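Local coordinates for protein gdp-l-fucose synthetase (Naegleria fowleri, PDB 6AQZ) that probably catalyses the NADPH-dependent last step of GDP-L-fucose synthesis as a member of the NAD-dependent epimerase/dehydratase family, and binds NADP, at residues S126-C131 and E257-L262; T186-T191 and R245-T250. All coordinates share one frame; numbering follows the deposited sequence.

Contact 1. Residues S126-C131 and E257-L262; sequences SCLSTC and EEPIML. With NAP (NADP nicotinamide-adenine-dinucleotide phosphate), chain G.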
# COMPACT_ATOMS: atom_id res chain seq x y z
N SER A 126 2.39 -12.30 11.53
CA SER A 126 1.16 -11.77 10.98
C SER A 126 0.69 -12.72 9.89
O SER A 126 1.40 -13.64 9.49
CB SER A 126 1.39 -10.36 10.44
OG SER A 126 1.73 -9.49 11.50
N CYS A 127 -0.50 -12.46 9.37
CA CYS A 127 -1.15 -13.41 8.50
C CYS A 127 -1.53 -12.73 7.18
O CYS A 127 -2.21 -11.70 7.19
CB CYS A 127 -2.38 -13.99 9.22
SG CYS A 127 -2.99 -15.43 8.46
N LEU A 128 -1.07 -13.29 6.06
CA LEU A 128 -1.47 -12.88 4.72
C LEU A 128 -2.49 -13.88 4.18
O LEU A 128 -3.14 -14.59 4.94
CB LEU A 128 -0.26 -12.76 3.79
CG LEU A 128 0.98 -12.03 4.31
CD1 LEU A 128 2.05 -11.90 3.22
CD2 LEU A 128 0.65 -10.72 4.92
N SER A 129 -2.62 -13.95 2.86
CA SER A 129 -3.59 -14.84 2.23
C SER A 129 -3.18 -15.07 0.79
O SER A 129 -2.56 -14.20 0.16
CB SER A 129 -5.00 -14.23 2.32
OG SER A 129 -5.52 -13.96 1.04
N THR A 130 -3.50 -16.27 0.26
CA THR A 130 -3.09 -16.56 -1.11
C THR A 130 -3.90 -15.78 -2.15
O THR A 130 -3.55 -15.83 -3.33
CB THR A 130 -3.17 -18.05 -1.45
OG1 THR A 130 -4.53 -18.49 -1.44
CG2 THR A 130 -2.36 -18.88 -0.49
N CYS A 131 -4.96 -15.08 -1.76
CA CYS A 131 -5.76 -14.37 -2.75
C CYS A 131 -5.26 -12.93 -2.97
O CYS A 131 -5.87 -12.19 -3.74
CB CYS A 131 -7.25 -14.39 -2.35
SG CYS A 131 -7.74 -13.54 -0.82
N GLU A 257 12.25 -13.30 7.49
CA GLU A 257 11.21 -12.30 7.32
C GLU A 257 10.37 -12.56 6.07
O GLU A 257 9.35 -11.89 5.90
CB GLU A 257 11.84 -10.90 7.27
CG GLU A 257 12.54 -10.56 5.93
CD GLU A 257 13.13 -9.14 5.83
OE1 GLU A 257 12.84 -8.26 6.68
OE2 GLU A 257 13.92 -8.90 4.90
N GLU A 258 10.77 -13.48 5.20
CA GLU A 258 9.95 -13.83 4.04
C GLU A 258 8.71 -14.59 4.50
O GLU A 258 8.82 -15.48 5.35
CB GLU A 258 10.72 -14.71 3.05
CG GLU A 258 12.04 -14.14 2.62
CD GLU A 258 11.89 -12.83 1.86
OE1 GLU A 258 10.87 -12.67 1.13
OE2 GLU A 258 12.78 -11.96 2.02
N PRO A 259 7.53 -14.29 3.94
CA PRO A 259 6.34 -15.08 4.32
C PRO A 259 6.54 -16.53 3.93
O PRO A 259 7.26 -16.84 2.99
CB PRO A 259 5.20 -14.43 3.52
CG PRO A 259 5.88 -13.66 2.41
CD PRO A 259 7.23 -13.26 2.93
N ILE A 260 5.93 -17.43 4.70
CA ILE A 260 5.96 -18.85 4.39
C ILE A 260 4.53 -19.31 4.17
O ILE A 260 3.65 -19.03 5.00
CB ILE A 260 6.65 -19.68 5.50
CG1 ILE A 260 6.64 -21.16 5.15
CG2 ILE A 260 6.01 -19.47 6.87
CD1 ILE A 260 7.44 -22.02 6.14
N MET A 261 4.28 -19.97 3.05
CA MET A 261 2.93 -20.45 2.80
C MET A 261 2.55 -21.65 3.64
O MET A 261 3.35 -22.55 3.89
CB MET A 261 2.76 -20.75 1.33
CG MET A 261 2.57 -19.41 0.75
SD MET A 261 1.48 -19.47 -0.61
CE MET A 261 2.79 -19.62 -1.84
N LEU A 262 1.30 -21.63 4.10
CA LEU A 262 0.70 -22.75 4.82
C LEU A 262 -0.39 -23.31 3.91
O LEU A 262 -1.47 -22.74 3.80
CB LEU A 262 0.13 -22.28 6.15
CG LEU A 262 1.01 -21.45 7.09
CD1 LEU A 262 0.30 -21.25 8.45
CD2 LEU A 262 2.38 -22.07 7.28
PA NAP G . -12.36 -14.62 11.30
O1A NAP G . -13.30 -13.74 10.54
O2A NAP G . -12.70 -16.06 11.62
O5B NAP G . -11.92 -13.92 12.73
C5B NAP G . -11.25 -12.75 12.43
C4B NAP G . -10.78 -12.15 13.78
O4B NAP G . -10.46 -10.74 13.64
C3B NAP G . -11.88 -12.31 14.91
O3B NAP G . -11.26 -12.57 16.14
C2B NAP G . -12.42 -10.88 15.01
O2B NAP G . -12.80 -10.53 16.25
C1B NAP G . -11.06 -10.11 14.76
N9A NAP G . -11.28 -8.70 14.46
C8A NAP G . -11.83 -8.16 13.31
N7A NAP G . -11.89 -6.81 13.33
C5A NAP G . -11.36 -6.47 14.56
C6A NAP G . -11.16 -5.23 15.16
N6A NAP G . -11.51 -4.06 14.49
N1A NAP G . -10.58 -5.12 16.38
C2A NAP G . -10.25 -6.32 16.96
N3A NAP G . -10.40 -7.59 16.51
C4A NAP G . -10.96 -7.63 15.28
O3 NAP G . -11.03 -14.53 10.30
PN NAP G . -10.15 -15.85 10.27
O1N NAP G . -9.70 -16.30 11.61
O2N NAP G . -10.55 -16.82 9.18
O5D NAP G . -8.64 -15.30 9.58
C5D NAP G . -7.86 -14.61 10.47
C4D NAP G . -6.60 -14.32 9.70
O4D NAP G . -6.37 -15.42 8.80
C3D NAP G . -6.86 -13.04 8.77
O3D NAP G . -5.74 -12.22 8.78
C2D NAP G . -7.12 -13.66 7.38
O2D NAP G . -6.65 -12.91 6.33
C1D NAP G . -6.23 -14.93 7.48
N1N NAP G . -6.65 -15.94 6.46
C2N NAP G . -7.83 -16.68 6.58
C3N NAP G . -8.20 -17.57 5.60
C7N NAP G . -9.48 -18.35 5.75
O7N NAP G . -9.91 -19.10 4.86
N7N NAP G . -10.21 -18.23 6.93
C4N NAP G . -7.40 -17.78 4.37
C5N NAP G . -6.17 -16.93 4.32
C6N NAP G . -5.85 -16.09 5.30
P2B NAP G . -14.57 -10.85 16.70
O1X NAP G . -14.54 -12.35 16.72
O2X NAP G . -14.61 -10.15 18.06
O3X NAP G . -15.26 -10.19 15.55
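The pyrrolidine ring of P259 meets L128 at one corner, CB standing 4.1 Å from CD1 of L128, while R170 and D166 of helix 156-179 and S187 and I189 of strand 184-194 also touch this proline. The flat group here is the nicotinamide of NADP. CB of S129 comes at it obliquely from one side and reaches C5N at 3.6 Å, and the carbonyl O of L128 lies 3.1 Å from C6N, close to the level of the ring. L128 therefore turns its backbone to the cofactor and its side chain to P259. One residue earlier, C127 extends SG anti to its own N (chi1 -164°), which brings the sulfur 3.4 Å from C1D of the nicotinamide ribose. Farther along, CG2 of T130 touches SD of M261 at 3.9 Å, the two side chains running at about a right angle; chi1 (-78°) and a bend at chi2 (-146°) carry the sulfur across to the threonine methyl. Several backbone polar atoms find partners beyond this apolar joint: M261 N binds E143, P259 O binds K308, and C127 O takes a bond from K162, which also holds NADP and, with Y158, fits the YxxxK pattern of the short-chain dehydrogenase/reductase superfamily. Methyl, ring and thioether join 126-131 to 257-262 by dispersion, whereas the opposite flank of 126-131 meets the redox end of the cofactor.

Contact 2. Residues T186-T191 and R245-T250; sequences TSVIPT and RMLLWT. With NAP (NADP nicotinamide-adenine-dinucleotide phosphate), chain G.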
# COMPACT_ATOMS: atom_id res chain seq x y z
N THR A 186 7.65 -11.52 10.90
CA THR A 186 7.48 -12.36 9.73
C THR A 186 5.99 -12.65 9.56
O THR A 186 5.14 -12.05 10.22
CB THR A 186 8.34 -13.62 9.83
OG1 THR A 186 8.25 -14.35 8.60
CG2 THR A 186 7.90 -14.50 10.99
N SER A 187 5.65 -13.53 8.62
CA SER A 187 4.25 -13.75 8.32
C SER A 187 4.07 -15.12 7.69
O SER A 187 5.02 -15.71 7.17
CB SER A 187 3.72 -12.69 7.36
OG SER A 187 4.36 -12.88 6.13
N VAL A 188 2.83 -15.59 7.71
CA VAL A 188 2.44 -16.84 7.08
C VAL A 188 1.37 -16.54 6.06
O VAL A 188 0.63 -15.55 6.18
CB VAL A 188 1.91 -17.89 8.09
CG1 VAL A 188 2.94 -18.21 9.11
CG2 VAL A 188 0.60 -17.40 8.73
N ILE A 189 1.26 -17.40 5.06
CA ILE A 189 0.24 -17.22 4.03
C ILE A 189 -0.60 -18.49 4.01
O ILE A 189 -0.26 -19.44 3.29
CB ILE A 189 0.85 -16.96 2.65
CG1 ILE A 189 2.01 -15.96 2.73
CG2 ILE A 189 -0.22 -16.47 1.71
CD1 ILE A 189 2.52 -15.63 1.38
N PRO A 190 -1.66 -18.57 4.78
CA PRO A 190 -2.50 -19.77 4.75
C PRO A 190 -3.37 -19.75 3.50
O PRO A 190 -3.68 -18.71 2.93
CB PRO A 190 -3.33 -19.68 6.03
CG PRO A 190 -3.36 -18.23 6.37
CD PRO A 190 -2.09 -17.62 5.82
N THR A 191 -3.68 -20.95 3.04
CA THR A 191 -4.61 -21.17 1.95
C THR A 191 -6.04 -21.19 2.52
O THR A 191 -6.30 -20.61 3.58
CB THR A 191 -4.25 -22.48 1.24
OG1 THR A 191 -4.83 -22.50 -0.07
CG2 THR A 191 -4.71 -23.73 2.07
N ARG A 245 -0.96 -25.73 14.02
CA ARG A 245 0.30 -26.39 14.33
C ARG A 245 1.43 -25.85 13.44
O ARG A 245 2.56 -25.62 13.92
CB ARG A 245 0.15 -27.91 14.17
CG ARG A 245 -0.71 -28.57 15.24
CD ARG A 245 -0.61 -30.09 15.20
NE ARG A 245 -1.26 -30.62 14.01
CZ ARG A 245 -0.68 -31.39 13.09
NH1 ARG A 245 0.60 -31.73 13.19
NH2 ARG A 245 -1.41 -31.81 12.06
N MET A 246 1.15 -25.63 12.16
CA MET A 246 2.13 -25.03 11.26
C MET A 246 2.47 -23.62 11.71
O MET A 246 3.64 -23.21 11.67
CB MET A 246 1.58 -25.00 9.84
CG MET A 246 1.18 -26.37 9.36
SD MET A 246 0.20 -26.34 7.86
CE MET A 246 1.47 -26.21 6.61
N LEU A 247 1.47 -22.86 12.16
CA LEU A 247 1.74 -21.52 12.66
C LEU A 247 2.59 -21.59 13.92
O LEU A 247 3.52 -20.79 14.10
CB LEU A 247 0.43 -20.77 12.92
CG LEU A 247 0.42 -19.39 13.61
CD1 LEU A 247 1.22 -18.32 12.81
CD2 LEU A 247 -1.00 -18.93 13.75
N LEU A 248 2.28 -22.53 14.82
CA LEU A 248 3.06 -22.64 16.05
C LEU A 248 4.50 -23.09 15.77
O LEU A 248 5.44 -22.57 16.37
CB LEU A 248 2.36 -23.57 17.04
CG LEU A 248 1.11 -22.87 17.59
CD1 LEU A 248 0.24 -23.83 18.40
CD2 LEU A 248 1.45 -21.61 18.38
N TRP A 249 4.68 -24.05 14.86
CA TRP A 249 6.04 -24.37 14.42
C TRP A 249 6.77 -23.13 13.91
O TRP A 249 7.94 -22.91 14.23
CB TRP A 249 5.98 -25.46 13.34
CG TRP A 249 7.30 -25.75 12.76
CD1 TRP A 249 8.18 -26.72 13.15
CD2 TRP A 249 7.93 -25.05 11.67
NE1 TRP A 249 9.32 -26.67 12.38
CE2 TRP A 249 9.19 -25.66 11.46
CE3 TRP A 249 7.55 -23.98 10.86
CZ2 TRP A 249 10.07 -25.24 10.46
CZ3 TRP A 249 8.44 -23.54 9.86
CH2 TRP A 249 9.68 -24.17 9.68
N THR A 250 6.08 -22.29 13.13
CA THR A 250 6.68 -21.07 12.60
C THR A 250 7.16 -20.15 13.72
O THR A 250 8.29 -19.67 13.70
CB THR A 250 5.67 -20.37 11.68
OG1 THR A 250 5.38 -21.21 10.55
CG2 THR A 250 6.19 -19.02 11.16
PA NAP G . -12.36 -14.62 11.30
O1A NAP G . -13.30 -13.74 10.54
O2A NAP G . -12.70 -16.06 11.62
O5B NAP G . -11.92 -13.92 12.73
C5B NAP G . -11.25 -12.75 12.43
C4B NAP G . -10.78 -12.15 13.78
O4B NAP G . -10.46 -10.74 13.64
C3B NAP G . -11.88 -12.31 14.91
O3B NAP G . -11.26 -12.57 16.14
C2B NAP G . -12.42 -10.88 15.01
O2B NAP G . -12.80 -10.53 16.25
C1B NAP G . -11.06 -10.11 14.76
N9A NAP G . -11.28 -8.70 14.46
C8A NAP G . -11.83 -8.16 13.31
N7A NAP G . -11.89 -6.81 13.33
C5A NAP G . -11.36 -6.47 14.56
C6A NAP G . -11.16 -5.23 15.16
N6A NAP G . -11.51 -4.06 14.49
N1A NAP G . -10.58 -5.12 16.38
C2A NAP G . -10.25 -6.32 16.96
N3A NAP G . -10.40 -7.59 16.51
C4A NAP G . -10.96 -7.63 15.28
O3 NAP G . -11.03 -14.53 10.30
PN NAP G . -10.15 -15.85 10.27
O1N NAP G . -9.70 -16.30 11.61
O2N NAP G . -10.55 -16.82 9.18
O5D NAP G . -8.64 -15.30 9.58
C5D NAP G . -7.86 -14.61 10.47
C4D NAP G . -6.60 -14.32 9.70
O4D NAP G . -6.37 -15.42 8.80
C3D NAP G . -6.86 -13.04 8.77
O3D NAP G . -5.74 -12.22 8.78
C2D NAP G . -7.12 -13.66 7.38
O2D NAP G . -6.65 -12.91 6.33
C1D NAP G . -6.23 -14.93 7.48
N1N NAP G . -6.65 -15.94 6.46
C2N NAP G . -7.83 -16.68 6.58
C3N NAP G . -8.20 -17.57 5.60
C7N NAP G . -9.48 -18.35 5.75
O7N NAP G . -9.91 -19.10 4.86
N7N NAP G . -10.21 -18.23 6.93
C4N NAP G . -7.40 -17.78 4.37
C5N NAP G . -6.17 -16.93 4.32
C6N NAP G . -5.85 -16.09 5.30
P2B NAP G . -14.57 -10.85 16.70
O1X NAP G . -14.54 -12.35 16.72
O2X NAP G . -14.61 -10.15 18.06
O3X NAP G . -15.26 -10.19 15.55
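V188 reaches helix 240-253 through a single methyl, CG1, which lies 3.9 Å from CG2 of T250 and 4.1 Å from CD1 of L247. That methyl stands anti to the valine carbonyl carbon (chi1 -59°) and so enters the space between side chains one helical turn apart; L247 runs across V188 at roughly a right angle, T250 at a slant. I125 of strand 123-127 touches all three residues, and I260 and L262 close on V188 from strand 260-262. This is strand-on-helix packing in a Rossmann-like fold, with parallel strands beneath a helix. F36 and V40 of helix 35-46 also touch L247, so two helices meet over this face of the sheet. On the helix side, a hydrogen bond fixes T250: its OG1 donates to O of M246 at 2.9 Å, bent to 144° at the carbonyl and tilted 30° from its plane, while N of T250 gives the usual helical bond to the same oxygen from the opposite face. Two donors thus grip one carbonyl, the hydroxyl of T250 is satisfied inside the core, and its methyl is left turned to V188. Cofactor contacts come at the C-terminal end of 186-191: CG of P190 lies over the C6N rim of the nicotinamide, 3.5 Å from C6N, on the face away from S129, and the carbonyl O of T191 comes within 3.1 Å of C4N.

How the contacts relate
The two contacts are centred about 7 Å apart and share one mixed sheet, in which strand 184-194 runs between strands 123-127 and 260-262. Contact 1 spans that middle strand on the face where helix 156-179 packs; contact 2 joins the same strand to helix 240-253 on the other face. Along the chain the order is 126-131, 186-191, 245-250, 257-262, so contact 2 is nested within the loop closed by contact 1, and helix 240-253 leads into strand 260-262. Probable backbone bonds from L128 N to V188 O and L262 N to I189 O stitch them together. Both reach NADP, so the nicotinamide sits where strand 123-127 ends, beside P190 and T191 of strand 184-194.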